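PDB 3H6E: carbohydrate kinase, FGGY from Novosphingobium aromaticivorans, which probably phosphorylates a sugar or related polyol substrate using ATP, as kinases of the FGGY carbohydrate family generally do. Local coordinates for residues A[89-94]-A[141-146]; A[106-111]-A[192-197]; A[166-171]-A[176-181]; A[402-407]-A[416-421]. All coordinates share one frame; numbering follows the deposited sequence.

Interaction 1 of 4, residues A[89-94]-A[141-146]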
loop_
_atom_site.group_PDB
_atom_site.type_symbol
_atom_site.label_atom_id
_atom_site.label_comp_id
_atom_site.label_asym_id
_atom_site.label_seq_id
_atom_site.Cartn_x
_atom_site.Cartn_y
_atom_site.Cartn_z
ATOM N N LEU A 89 -20.749 9.625 14.042
ATOM C CA LEU A 89 -20.680 8.865 12.801
ATOM C C LEU A 89 -22.043 8.807 12.110
ATOM O O LEU A 89 -23.000 8.245 12.642
ATOM C CB LEU A 89 -20.155 7.453 13.044
ATOM C CG LEU A 89 -20.036 6.644 11.750
ATOM C CD1 LEU A 89 -18.945 7.235 10.858
ATOM C CD2 LEU A 89 -19.780 5.168 12.033
ATOM N N ALA A 90 -22.121 9.394 10.922
ATOM C CA ALA A 90 -23.369 9.445 10.176
ATOM C C ALA A 90 -23.849 8.049 9.783
ATOM O O ALA A 90 -25.051 7.788 9.731
ATOM C CB ALA A 90 -23.210 10.321 8.949
ATOM N N PHE A 91 -22.900 7.157 9.514
ATOM C CA PHE A 91 -23.199 5.788 9.103
ATOM C C PHE A 91 -21.896 5.031 8.863
ATOM O O PHE A 91 -20.841 5.644 8.695
ATOM C CB PHE A 91 -24.048 5.781 7.828
ATOM C CG PHE A 91 -23.480 6.620 6.714
ATOM C CD1 PHE A 91 -24.147 7.752 6.271
ATOM C CD2 PHE A 91 -22.275 6.281 6.116
ATOM C CE1 PHE A 91 -23.624 8.526 5.250
ATOM C CE2 PHE A 91 -21.747 7.050 5.098
ATOM C CZ PHE A 91 -22.422 8.173 4.665
ATOM N N PRO A 92 -21.958 3.692 8.849
ATOM C CA PRO A 92 -20.742 2.945 8.509
ATOM C C PRO A 92 -20.267 3.297 7.099
ATOM O O PRO A 92 -21.088 3.368 6.181
ATOM C CB PRO A 92 -21.202 1.484 8.566
ATOM C CG PRO A 92 -22.403 1.497 9.456
ATOM C CD PRO A 92 -23.084 2.802 9.177
ATOM N N PRO A 93 -18.957 3.532 6.934
ATOM C CA PRO A 93 -18.384 3.844 5.622
ATOM C C PRO A 93 -18.588 2.699 4.645
ATOM O O PRO A 93 -18.739 1.549 5.054
ATOM C CB PRO A 93 -16.894 4.017 5.922
ATOM C CG PRO A 93 -16.835 4.368 7.367
ATOM C CD PRO A 93 -17.945 3.585 8.002
ATOM N N LEU A 94 -18.600 3.023 3.359
ATOM C CA LEU A 94 -18.771 2.022 2.320
ATOM C C LEU A 94 -17.538 1.133 2.228
ATOM O O LEU A 94 -16.415 1.596 2.423
ATOM C CB LEU A 94 -19.013 2.696 0.968
ATOM C CG LEU A 94 -20.360 3.373 0.707
ATOM C CD1 LEU A 94 -20.775 4.257 1.872
ATOM C CD2 LEU A 94 -20.308 4.178 -0.589
ATOM N N PRO A 141 -28.116 13.103 0.113
ATOM C CA PRO A 141 -27.783 14.467 -0.316
ATOM C C PRO A 141 -27.595 15.431 0.850
ATOM O O PRO A 141 -26.585 16.133 0.907
ATOM C CB PRO A 141 -29.002 14.879 -1.146
ATOM C CG PRO A 141 -29.558 13.590 -1.648
ATOM C CD PRO A 141 -29.326 12.595 -0.558
ATOM N N ASP A 142 -28.556 15.454 1.769
ATOM C CA ASP A 142 -28.526 16.390 2.889
ATOM C C ASP A 142 -27.445 16.027 3.898
ATOM O O ASP A 142 -26.661 16.879 4.322
ATOM C CB ASP A 142 -29.894 16.446 3.576
ATOM C CG ASP A 142 -31.014 16.816 2.615
ATOM O OD1 ASP A 142 -32.196 16.620 2.972
ATOM O OD2 ASP A 142 -30.713 17.297 1.501
ATOM N N VAL A 143 -27.408 14.756 4.278
ATOM C CA VAL A 143 -26.435 14.277 5.252
ATOM C C VAL A 143 -24.990 14.517 4.802
ATOM O O VAL A 143 -24.096 14.672 5.633
ATOM C CB VAL A 143 -26.654 12.782 5.580
ATOM C CG1 VAL A 143 -25.513 12.242 6.441
ATOM C CG2 VAL A 143 -27.997 12.587 6.274
HETATM N N MSE A 144 -24.764 14.555 3.490
HETATM C CA MSE A 144 -23.423 14.803 2.963
HETATM C C MSE A 144 -23.037 16.281 3.029
HETATM O O MSE A 144 -21.864 16.616 3.206
HETATM C CB MSE A 144 -23.285 14.294 1.526
HETATM C CG MSE A 144 -23.355 12.787 1.384
HETATM SE SE MSE A 144 -22.403 11.841 2.801
HETATM C CE MSE A 144 -20.580 12.458 2.458
ATOM N N ALA A 145 -24.023 17.161 2.886
ATOM C CA ALA A 145 -23.768 18.599 2.903
ATOM C C ALA A 145 -23.522 19.129 4.318
ATOM O O ALA A 145 -22.878 20.161 4.499
ATOM C CB ALA A 145 -24.916 19.346 2.246
ATOM N N ASN A 146 -24.041 18.418 5.313
ATOM C CA ASN A 146 -23.846 18.789 6.711
ATOM C C ASN A 146 -22.668 18.032 7.300
ATOM O O ASN A 146 -22.335 18.185 8.478
ATOM C CB ASN A 146 -25.101 18.466 7.525
ATOM C CG ASN A 146 -26.338 19.180 7.005
ATOM O OD1 ASN A 146 -27.463 18.703 7.173
ATOM N ND2 ASN A 146 -26.132 20.329 6.365
#
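Phe91 and Met144 form a Met-aromatic contact that joins the loop after strand 88-89 to the short helix 141-145 in the N-terminal, actin-ATPase-like domain of this FGGY kinase. Met144 is present as selenomethionine, and its SE lies 4.1 Å from Phe91 CZ. The approach is edge-on: the line from SE to the ring centroid is 81° off the ring normal, so selenium meets the C-H rim and not the pi face. Met144 does not start out toward the loop; bends at chi2 (-40°) and chi3 curl its chain back, and the two side chains cross at about a right angle. Phe91 holds CG between its backbone N and carbonyl carbon (chi1 51°), a position that turns the ring toward the helix. Leu136 of helix 129-139 also touches Phe91, as does the ring of His140, just before helix 141-145. Val143 adds the second apolar patch, presenting CG1 obliquely to the ring, 4.3 Å from Phe91 CE1. No hydrogen bond crosses the contact. The same Val143 methyl also packs on the loop beside the ring, with CG1 3.9 Å from Ala90 CB.

Interaction 2 of 4, residues A[106-111]-A[192-197]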
loop_
_atom_site.group_PDB
_atom_site.type_symbol
_atom_site.label_atom_id
_atom_site.label_comp_id
_atom_site.label_asym_id
_atom_site.label_seq_id
_atom_site.Cartn_x
_atom_site.Cartn_y
_atom_site.Cartn_z
ATOM N N ALA A 106 -20.387 6.452 -14.544
ATOM C CA ALA A 106 -20.077 7.113 -15.809
ATOM C C ALA A 106 -20.212 8.623 -15.671
ATOM O O ALA A 106 -19.358 9.380 -16.140
ATOM C CB ALA A 106 -20.981 6.596 -16.916
ATOM N N ASP A 107 -21.289 9.052 -15.021
ATOM C CA ASP A 107 -21.494 10.464 -14.726
ATOM C C ASP A 107 -20.290 11.023 -13.982
ATOM O O ASP A 107 -19.794 12.104 -14.302
ATOM C CB ASP A 107 -22.760 10.667 -13.888
ATOM C CG ASP A 107 -24.028 10.377 -14.665
ATOM O OD1 ASP A 107 -23.954 9.628 -15.665
ATOM O OD2 ASP A 107 -25.097 10.897 -14.277
ATOM N N TYR A 108 -19.826 10.280 -12.983
ATOM C CA TYR A 108 -18.658 10.690 -12.219
ATOM C C TYR A 108 -17.404 10.662 -13.086
ATOM O O TYR A 108 -16.639 11.623 -13.116
ATOM C CB TYR A 108 -18.469 9.803 -10.990
ATOM C CG TYR A 108 -17.212 10.135 -10.223
ATOM C CD1 TYR A 108 -17.087 11.349 -9.557
ATOM C CD2 TYR A 108 -16.148 9.240 -10.166
ATOM C CE1 TYR A 108 -15.939 11.666 -8.854
ATOM C CE2 TYR A 108 -14.996 9.547 -9.464
ATOM C CZ TYR A 108 -14.897 10.762 -8.812
ATOM O OH TYR A 108 -13.754 11.078 -8.114
ATOM N N ARG A 109 -17.210 9.557 -13.796
ATOM C CA ARG A 109 -16.018 9.369 -14.620
ATOM C C ARG A 109 -15.760 10.523 -15.587
ATOM O O ARG A 109 -14.609 10.839 -15.886
ATOM C CB ARG A 109 -16.113 8.060 -15.407
ATOM C CG ARG A 109 -15.768 6.834 -14.605
ATOM C CD ARG A 109 -14.292 6.782 -14.295
ATOM N NE ARG A 109 -13.982 5.728 -13.336
ATOM C CZ ARG A 109 -13.889 4.440 -13.648
ATOM N NH1 ARG A 109 -14.092 4.048 -14.897
ATOM N NH2 ARG A 109 -13.598 3.547 -12.709
ATOM N N SER A 110 -16.828 11.146 -16.079
ATOM C CA SER A 110 -16.699 12.152 -17.135
ATOM C C SER A 110 -16.456 13.554 -16.588
ATOM O O SER A 110 -16.366 14.516 -17.347
ATOM C CB SER A 110 -17.925 12.142 -18.063
ATOM O OG SER A 110 -19.128 12.351 -17.339
ATOM N N GLN A 111 -16.333 13.660 -15.272
ATOM C CA GLN A 111 -16.174 14.958 -14.626
ATOM C C GLN A 111 -14.911 15.015 -13.746
ATOM O O GLN A 111 -14.637 16.019 -13.087
ATOM C CB GLN A 111 -17.460 15.311 -13.860
ATOM C CG GLN A 111 -17.300 16.206 -12.660
ATOM C CD GLN A 111 -16.924 15.430 -11.420
ATOM O OE1 GLN A 111 -16.582 14.247 -11.494
ATOM N NE2 GLN A 111 -16.987 16.085 -10.272
ATOM N N LEU A 192 -16.576 20.921 -6.336
ATOM C CA LEU A 192 -17.798 20.271 -5.869
ATOM C C LEU A 192 -18.144 20.631 -4.428
ATOM O O LEU A 192 -19.207 20.263 -3.928
ATOM C CB LEU A 192 -17.667 18.753 -5.996
ATOM C CG LEU A 192 -17.553 18.167 -7.403
ATOM C CD1 LEU A 192 -17.200 16.691 -7.324
ATOM C CD2 LEU A 192 -18.840 18.377 -8.194
ATOM N N GLY A 193 -17.245 21.338 -3.756
ATOM C CA GLY A 193 -17.454 21.680 -2.362
ATOM C C GLY A 193 -17.063 20.552 -1.424
ATOM O O GLY A 193 -17.323 20.618 -0.223
ATOM N N TRP A 194 -16.436 19.511 -1.967
ATOM C CA TRP A 194 -15.989 18.388 -1.148
ATOM C C TRP A 194 -14.828 18.779 -0.237
ATOM O O TRP A 194 -14.790 18.400 0.935
ATOM C CB TRP A 194 -15.595 17.192 -2.020
ATOM C CG TRP A 194 -16.765 16.514 -2.687
ATOM C CD1 TRP A 194 -18.091 16.758 -2.469
ATOM C CD2 TRP A 194 -16.707 15.455 -3.654
ATOM N NE1 TRP A 194 -18.860 15.928 -3.251
ATOM C CE2 TRP A 194 -18.035 15.118 -3.985
ATOM C CE3 TRP A 194 -15.661 14.763 -4.274
ATOM C CZ2 TRP A 194 -18.346 14.122 -4.910
ATOM C CZ3 TRP A 194 -15.970 13.775 -5.190
ATOM C CH2 TRP A 194 -17.303 13.465 -5.500
ATOM N N ALA A 195 -13.885 19.542 -0.781
ATOM C CA ALA A 195 -12.702 19.950 -0.029
ATOM C C ALA A 195 -13.071 20.717 1.235
ATOM O O ALA A 195 -12.389 20.618 2.254
ATOM C CB ALA A 195 -11.776 20.785 -0.904
ATOM N N ALA A 196 -14.162 21.470 1.165
ATOM C CA ALA A 196 -14.601 22.286 2.291
ATOM C C ALA A 196 -15.200 21.447 3.418
ATOM O O ALA A 196 -15.304 21.907 4.556
ATOM C CB ALA A 196 -15.599 23.339 1.822
ATOM N N ARG A 197 -15.596 20.218 3.098
ATOM C CA ARG A 197 -16.205 19.331 4.086
ATOM C C ARG A 197 -15.175 18.581 4.935
ATOM O O ARG A 197 -15.510 18.056 5.996
ATOM C CB ARG A 197 -17.115 18.313 3.403
ATOM C CG ARG A 197 -18.236 18.907 2.569
ATOM C CD ARG A 197 -19.006 17.784 1.886
ATOM N NE ARG A 197 -20.023 18.265 0.958
ATOM C CZ ARG A 197 -20.751 17.469 0.180
ATOM N NH1 ARG A 197 -20.569 16.153 0.217
ATOM N NH2 ARG A 197 -21.660 17.984 -0.638
#
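An apolar contact between two aromatic side chains, Tyr108 and Trp194, links the end of helix 102-109 to the loop that follows helix 187-191 in the N-terminal domain. Tyr108 CE1 comes to 4.0 Å from Trp194 CH2, meeting the indole at its six-membered rim, near the indole plane, while CH2 lies obliquely to the phenol ring. Tyr108 reaches across because its CG is trans to the backbone N (chi1 176°), which carries the ring off the flank of the helix. Both polar ends are taken up by aspartates: Tyr108 OH bonds to Asp176 OD2, and Trp194 NE1 donates to Asp137 OD2, which helps to hold the indole in its rotation. Asp137 also uses OD1 in a salt bridge with Arg197 NH1, and the guanidinium of Arg197 has Trp194 CD1 3.7 Å above one of its faces. Leu192 lays CD1 on one face of the indole, 3.5 Å above its plane and displaced toward the rim. The Gln111 side chain comes to Leu192 from the opposite direction. Between Leu192 and Trp194 the chain turns through Gly193, whose positive phi (82°) closes a Schellman motif. The contact is thus framed by helix 187-191, whose Met188 touches Tyr108, and by helix 129-139, which brings Ser131 and Trp134 against Tyr108 and Leu133 against Trp194.

Interaction 3 of 4, residues A[166-171]-A[176-181]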
loop_
_atom_site.group_PDB
_atom_site.type_symbol
_atom_site.label_atom_id
_atom_site.label_comp_id
_atom_site.label_asym_id
_atom_site.label_seq_id
_atom_site.Cartn_x
_atom_site.Cartn_y
_atom_site.Cartn_z
ATOM N N SER A 166 -7.770 15.356 9.246
ATOM C CA SER A 166 -7.407 14.581 8.064
ATOM C C SER A 166 -5.897 14.410 7.987
ATOM O O SER A 166 -5.147 15.172 8.594
ATOM C CB SER A 166 -7.928 15.254 6.792
ATOM O OG SER A 166 -9.344 15.226 6.747
ATOM N N GLU A 167 -5.455 13.403 7.243
ATOM C CA GLU A 167 -4.027 13.187 7.029
ATOM C C GLU A 167 -3.747 12.960 5.542
ATOM O O GLU A 167 -4.558 12.364 4.831
ATOM C CB GLU A 167 -3.518 12.024 7.886
ATOM C CG GLU A 167 -2.009 11.991 8.060
ATOM C CD GLU A 167 -1.304 11.376 6.866
ATOM O OE1 GLU A 167 -1.912 10.509 6.203
ATOM O OE2 GLU A 167 -0.144 11.758 6.593
ATOM N N VAL A 168 -2.595 13.434 5.078
ATOM C CA VAL A 168 -2.332 13.532 3.644
ATOM C C VAL A 168 -2.182 12.199 2.891
ATOM O O VAL A 168 -2.595 12.099 1.736
ATOM C CB VAL A 168 -1.113 14.444 3.357
ATOM C CG1 VAL A 168 0.182 13.712 3.626
ATOM C CG2 VAL A 168 -1.152 14.939 1.924
ATOM N N THR A 169 -1.606 11.181 3.534
ATOM C CA THR A 169 -1.299 9.922 2.845
ATOM C C THR A 169 -2.532 9.128 2.421
ATOM O O THR A 169 -2.492 8.419 1.418
ATOM C CB THR A 169 -0.364 9.004 3.671
ATOM O OG1 THR A 169 -1.045 8.535 4.843
ATOM C CG2 THR A 169 0.899 9.745 4.070
ATOM N N SER A 170 -3.611 9.224 3.189
ATOM C CA SER A 170 -4.858 8.582 2.798
ATOM C C SER A 170 -5.467 9.319 1.609
ATOM O O SER A 170 -6.046 8.701 0.721
ATOM C CB SER A 170 -5.851 8.539 3.960
ATOM O OG SER A 170 -5.502 7.547 4.909
ATOM N N LEU A 171 -5.326 10.642 1.600
ATOM C CA LEU A 171 -5.846 11.467 0.511
ATOM C C LEU A 171 -5.066 11.231 -0.775
ATOM O O LEU A 171 -5.603 11.367 -1.873
ATOM C CB LEU A 171 -5.789 12.953 0.875
ATOM C CG LEU A 171 -6.542 13.410 2.125
ATOM C CD1 LEU A 171 -6.156 14.838 2.494
ATOM C CD2 LEU A 171 -8.054 13.282 1.944
ATOM N N ASP A 176 -8.720 10.860 -6.094
ATOM C CA ASP A 176 -9.260 11.920 -6.949
ATOM C C ASP A 176 -9.417 13.242 -6.194
ATOM O O ASP A 176 -9.768 14.260 -6.789
ATOM C CB ASP A 176 -10.605 11.512 -7.561
ATOM C CG ASP A 176 -10.489 10.316 -8.475
ATOM O OD1 ASP A 176 -9.356 9.980 -8.873
ATOM O OD2 ASP A 176 -11.530 9.711 -8.803
ATOM N N LEU A 177 -9.151 13.223 -4.890
ATOM C CA LEU A 177 -9.324 14.411 -4.055
ATOM C C LEU A 177 -8.027 15.187 -3.855
ATOM O O LEU A 177 -8.021 16.222 -3.190
ATOM C CB LEU A 177 -9.883 14.031 -2.680
ATOM C CG LEU A 177 -11.013 13.003 -2.585
ATOM C CD1 LEU A 177 -11.676 13.108 -1.228
ATOM C CD2 LEU A 177 -12.039 13.200 -3.690
ATOM N N TRP A 178 -6.930 14.698 -4.422
ATOM C CA TRP A 178 -5.629 15.280 -4.119
ATOM C C TRP A 178 -4.796 15.704 -5.327
ATOM O O TRP A 178 -4.784 15.040 -6.363
ATOM C CB TRP A 178 -4.812 14.344 -3.222
ATOM C CG TRP A 178 -3.760 15.076 -2.454
ATOM C CD1 TRP A 178 -2.411 14.902 -2.534
ATOM C CD2 TRP A 178 -3.974 16.125 -1.503
ATOM N NE1 TRP A 178 -1.773 15.769 -1.684
ATOM C CE2 TRP A 178 -2.709 16.535 -1.043
ATOM C CE3 TRP A 178 -5.115 16.760 -1.000
ATOM C CZ2 TRP A 178 -2.550 17.547 -0.098
ATOM C CZ3 TRP A 178 -4.956 17.762 -0.064
ATOM C CH2 TRP A 178 -3.682 18.147 0.380
ATOM N N ASP A 179 -4.099 16.823 -5.164
ATOM C CA ASP A 179 -3.145 17.304 -6.148
ATOM C C ASP A 179 -1.750 17.116 -5.569
ATOM O O ASP A 179 -1.267 17.959 -4.809
ATOM C CB ASP A 179 -3.406 18.780 -6.452
ATOM C CG ASP A 179 -2.553 19.308 -7.592
ATOM O OD1 ASP A 179 -1.465 18.747 -7.852
ATOM O OD2 ASP A 179 -2.972 20.297 -8.227
ATOM N N PRO A 180 -1.101 15.996 -5.917
ATOM C CA PRO A 180 0.189 15.616 -5.329
ATOM C C PRO A 180 1.251 16.692 -5.503
ATOM O O PRO A 180 1.809 17.158 -4.513
ATOM C CB PRO A 180 0.570 14.357 -6.111
ATOM C CG PRO A 180 -0.727 13.801 -6.578
ATOM C CD PRO A 180 -1.585 14.994 -6.879
ATOM N N GLN A 181 1.526 17.079 -6.743
ATOM C CA GLN A 181 2.520 18.117 -7.002
ATOM C C GLN A 181 2.212 19.402 -6.237
ATOM O O GLN A 181 3.095 19.982 -5.601
ATOM C CB GLN A 181 2.620 18.417 -8.499
ATOM C CG GLN A 181 3.340 17.344 -9.293
ATOM C CD GLN A 181 4.778 17.153 -8.851
ATOM O OE1 GLN A 181 5.369 16.097 -9.073
ATOM N NE2 GLN A 181 5.349 18.174 -8.220
#
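The indole of Trp178 is covered on one face by helix 168-171: Leu171 CB sits 4.0 Å above the ring plane, offset toward the rim. From that same side two more carbons approach obliquely. Val168 CG2 reaches the six-membered part, 3.6 Å from Trp178 CZ2, and Leu171 CD1 lies 4.1 Å from Trp178 CZ3. Val168 and the indole cross at about a right angle, and the methyl that does the touching is the one trans to the backbone N. At the root of the side chain the helix backbone joins in, with Leu171 O 3.4 Å from Trp178 CB; that carbonyl accepts a hydrogen bond from Ser175 OG in the connecting turn. Trp178 itself keeps CG trans to its backbone N (chi1 -157°), which directs the ring toward the helix. The first turn of the helix is secured by Glu167 at the N-cap. Its OE1 accepts from Thr169 N at 2.8 Å, from above the carboxylate plane; Thr169 OG1 in turn accepts from His232 N. Val168 and Trp178 both touch Val286 of strand 282-286, and Ile201 packs on Leu171 and Trp178. The arrangement is an N-capped helical turn against a short hairpin strand, in a buried apolar seam where the N-terminal domain meets the sheet of the C-terminal one, the two-domain plan of the actin-like fold of FGGY kinases.

Interaction 4 of 4, residues A[402-407]-A[416-421]; sequences VFVRAL and VYTANA
Val404 and Val416 meet because each holds CG1 trans to its own backbone N (chi1 175° and 177°), sending one methyl from the helix and one from the strand into the gap between them, where Val404 CG1 lies 4.0 Å from Val416 CG1. The two side chains approach at a slant. Thr418 meets the same valine, and the same CG1: its CG2 is trans to the carbonyl carbon and comes tip to tip with the valine, 3.9 Å from Val404 CG1 and 4.0 Å from Val404 CG2, while OG1 is placed between the backbone N and the carbonyl carbon. The methyl of the threonine is therefore what serves the apolar contact. This is the second half of a beta-alpha-beta crossover, in which helix 401-410 leads from strand 390-394 to its parallel neighbour 415-419 in the central sheet of the C-terminal domain. The helix and strand segments run nearly antiparallel (149°), their axes 8.9 Å apart at the closest. Where the chain returns, the CA atoms of Leu407 and Val416 are the closest pair. There Val416 CG2 nestles against the end of the helix segment, 4.2 Å from Leu407 C and 4.3 Å from Leu407 CG. Tyr417, between the two inward residues, points from the opposite face of the strand and touches Leu443 and Arg445 of strand 443-445. Ile446 packs on both Val404 and Thr418, and Arg405, turned from the strand, donates from NE to Glu447 O and from NH2 to Pro448 O.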
loop_
_atom_site.group_PDB
_atom_site.type_symbol
_atom_site.label_atom_id
_atom_site.label_comp_id
_atom_site.label_asym_id
_atom_site.label_seq_id
_atom_site.Cartn_x
_atom_site.Cartn_y
_atom_site.Cartn_z
ATOM N N VAL A 402 15.358 -16.532 -7.266
ATOM C CA VAL A 402 15.511 -16.289 -8.693
ATOM C C VAL A 402 15.041 -14.882 -9.052
ATOM O O VAL A 402 15.651 -14.210 -9.885
ATOM C CB VAL A 402 14.740 -17.319 -9.534
ATOM C CG1 VAL A 402 14.998 -17.091 -11.011
ATOM C CG2 VAL A 402 15.134 -18.742 -9.124
ATOM N N PHE A 403 13.963 -14.439 -8.415
ATOM C CA PHE A 403 13.417 -13.110 -8.677
ATOM C C PHE A 403 14.358 -11.996 -8.228
ATOM O O PHE A 403 14.795 -11.181 -9.042
ATOM C CB PHE A 403 12.048 -12.937 -8.010
ATOM C CG PHE A 403 11.530 -11.529 -8.055
ATOM C CD1 PHE A 403 11.149 -10.954 -9.255
ATOM C CD2 PHE A 403 11.427 -10.774 -6.895
ATOM C CE1 PHE A 403 10.676 -9.652 -9.300
ATOM C CE2 PHE A 403 10.952 -9.472 -6.934
ATOM C CZ PHE A 403 10.578 -8.913 -8.139
ATOM N N VAL A 404 14.680 -11.972 -6.948
ATOM C CA VAL A 404 15.499 -10.922 -6.352
ATOM C C VAL A 404 16.874 -10.857 -7.008
ATOM O O VAL A 404 17.357 -9.749 -7.329
ATOM C CB VAL A 404 15.674 -11.135 -4.837
ATOM C CG1 VAL A 404 16.630 -10.101 -4.261
ATOM C CG2 VAL A 404 14.327 -11.078 -4.132
ATOM N N ARG A 405 17.537 -11.985 -7.179
ATOM C CA ARG A 405 18.876 -12.014 -7.766
ATOM C C ARG A 405 18.875 -11.614 -9.243
ATOM O O ARG A 405 19.830 -11.011 -9.729
ATOM C CB ARG A 405 19.529 -13.386 -7.575
ATOM C CG ARG A 405 19.757 -13.752 -6.117
ATOM C CD ARG A 405 20.576 -15.022 -5.976
ATOM N NE ARG A 405 21.980 -14.798 -6.301
ATOM C CZ ARG A 405 22.918 -15.737 -6.240
ATOM N NH1 ARG A 405 22.597 -16.971 -5.870
ATOM N NH2 ARG A 405 24.175 -15.445 -6.550
ATOM N N ALA A 406 17.805 -11.952 -9.952
ATOM C CA ALA A 406 17.655 -11.516 -11.333
ATOM C C ALA A 406 17.531 -9.999 -11.354
ATOM O O ALA A 406 18.018 -9.334 -12.266
ATOM C CB ALA A 406 16.437 -12.163 -11.970
ATOM N N LEU A 407 16.875 -9.459 -10.334
ATOM C CA LEU A 407 16.715 -8.017 -10.216
ATOM C C LEU A 407 18.070 -7.358 -9.979
ATOM O O LEU A 407 18.406 -6.356 -10.607
ATOM C CB LEU A 407 15.749 -7.678 -9.080
ATOM C CG LEU A 407 15.161 -6.270 -9.147
ATOM C CD1 LEU A 407 14.470 -6.056 -10.489
ATOM C CD2 LEU A 407 14.210 -6.015 -7.985
ATOM N N VAL A 416 20.085 -3.718 -4.556
ATOM C CA VAL A 416 18.836 -4.399 -4.226
ATOM C C VAL A 416 18.935 -5.051 -2.849
ATOM O O VAL A 416 19.931 -5.695 -2.527
ATOM C CB VAL A 416 18.494 -5.470 -5.277
ATOM C CG1 VAL A 416 17.225 -6.216 -4.893
ATOM C CG2 VAL A 416 18.357 -4.832 -6.654
ATOM N N TYR A 417 17.901 -4.885 -2.034
ATOM C CA TYR A 417 17.927 -5.386 -0.664
ATOM C C TYR A 417 16.771 -6.332 -0.339
ATOM O O TYR A 417 15.739 -6.333 -1.011
ATOM C CB TYR A 417 17.900 -4.220 0.327
ATOM C CG TYR A 417 19.151 -3.374 0.343
ATOM C CD1 TYR A 417 20.347 -3.880 0.843
ATOM C CD2 TYR A 417 19.134 -2.060 -0.119
ATOM C CE1 TYR A 417 21.495 -3.110 0.870
ATOM C CE2 TYR A 417 20.277 -1.280 -0.096
ATOM C CZ TYR A 417 21.456 -1.811 0.401
ATOM O OH TYR A 417 22.603 -1.047 0.433
ATOM N N THR A 418 16.964 -7.136 0.702
ATOM C CA THR A 418 15.888 -7.897 1.326
ATOM C C THR A 418 16.114 -7.852 2.830
ATOM O O THR A 418 17.251 -7.740 3.281
ATOM C CB THR A 418 15.845 -9.365 0.855
ATOM O OG1 THR A 418 17.139 -9.959 1.017
ATOM C CG2 THR A 418 15.426 -9.451 -0.606
ATOM N N ALA A 419 15.033 -7.924 3.600
ATOM C CA ALA A 419 15.117 -7.801 5.051
ATOM C C ALA A 419 15.680 -9.060 5.713
ATOM O O ALA A 419 15.562 -10.161 5.180
ATOM C CB ALA A 419 13.761 -7.448 5.637
ATOM N N ASN A 420 16.287 -8.875 6.882
ATOM C CA ASN A 420 16.965 -9.946 7.601
ATOM C C ASN A 420 15.999 -10.761 8.447
ATOM O O ASN A 420 16.019 -11.992 8.427
ATOM C CB ASN A 420 18.030 -9.347 8.516
ATOM C CG ASN A 420 19.299 -10.154 8.531
ATOM O OD1 ASN A 420 19.491 -11.036 7.696
ATOM N ND2 ASN A 420 20.185 -9.850 9.473
ATOM N N ALA A 421 15.165 -10.058 9.206
ATOM C CA ALA A 421 14.184 -10.698 10.067
ATOM C C ALA A 421 12.785 -10.196 9.750
ATOM O O ALA A 421 12.615 -9.139 9.142
ATOM C CB ALA A 421 14.519 -10.437 11.522
#

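In the fold
From the N terminus, interaction 1 ties the loop after strand 88-89 to helix 141-145, closing a loop that is half helix. Interaction 2 starts within that loop and closes beyond it, so the two cross, joining helix 102-109 to the loop after helix 187-191; they also touch, through Met144 and Arg197. Interaction 3, a short closure of helix 168-171 on strand 178-179 beside strand 282-286 of the C-terminal sheet, falls wholly inside the span of interaction 2; the pair meets where Tyr108 bonds to Asp176 and Trp194 packs on Leu177. Interaction 4 follows in series in the C-terminal domain, across the chain's centre, about 31 Å between centres from interaction 3.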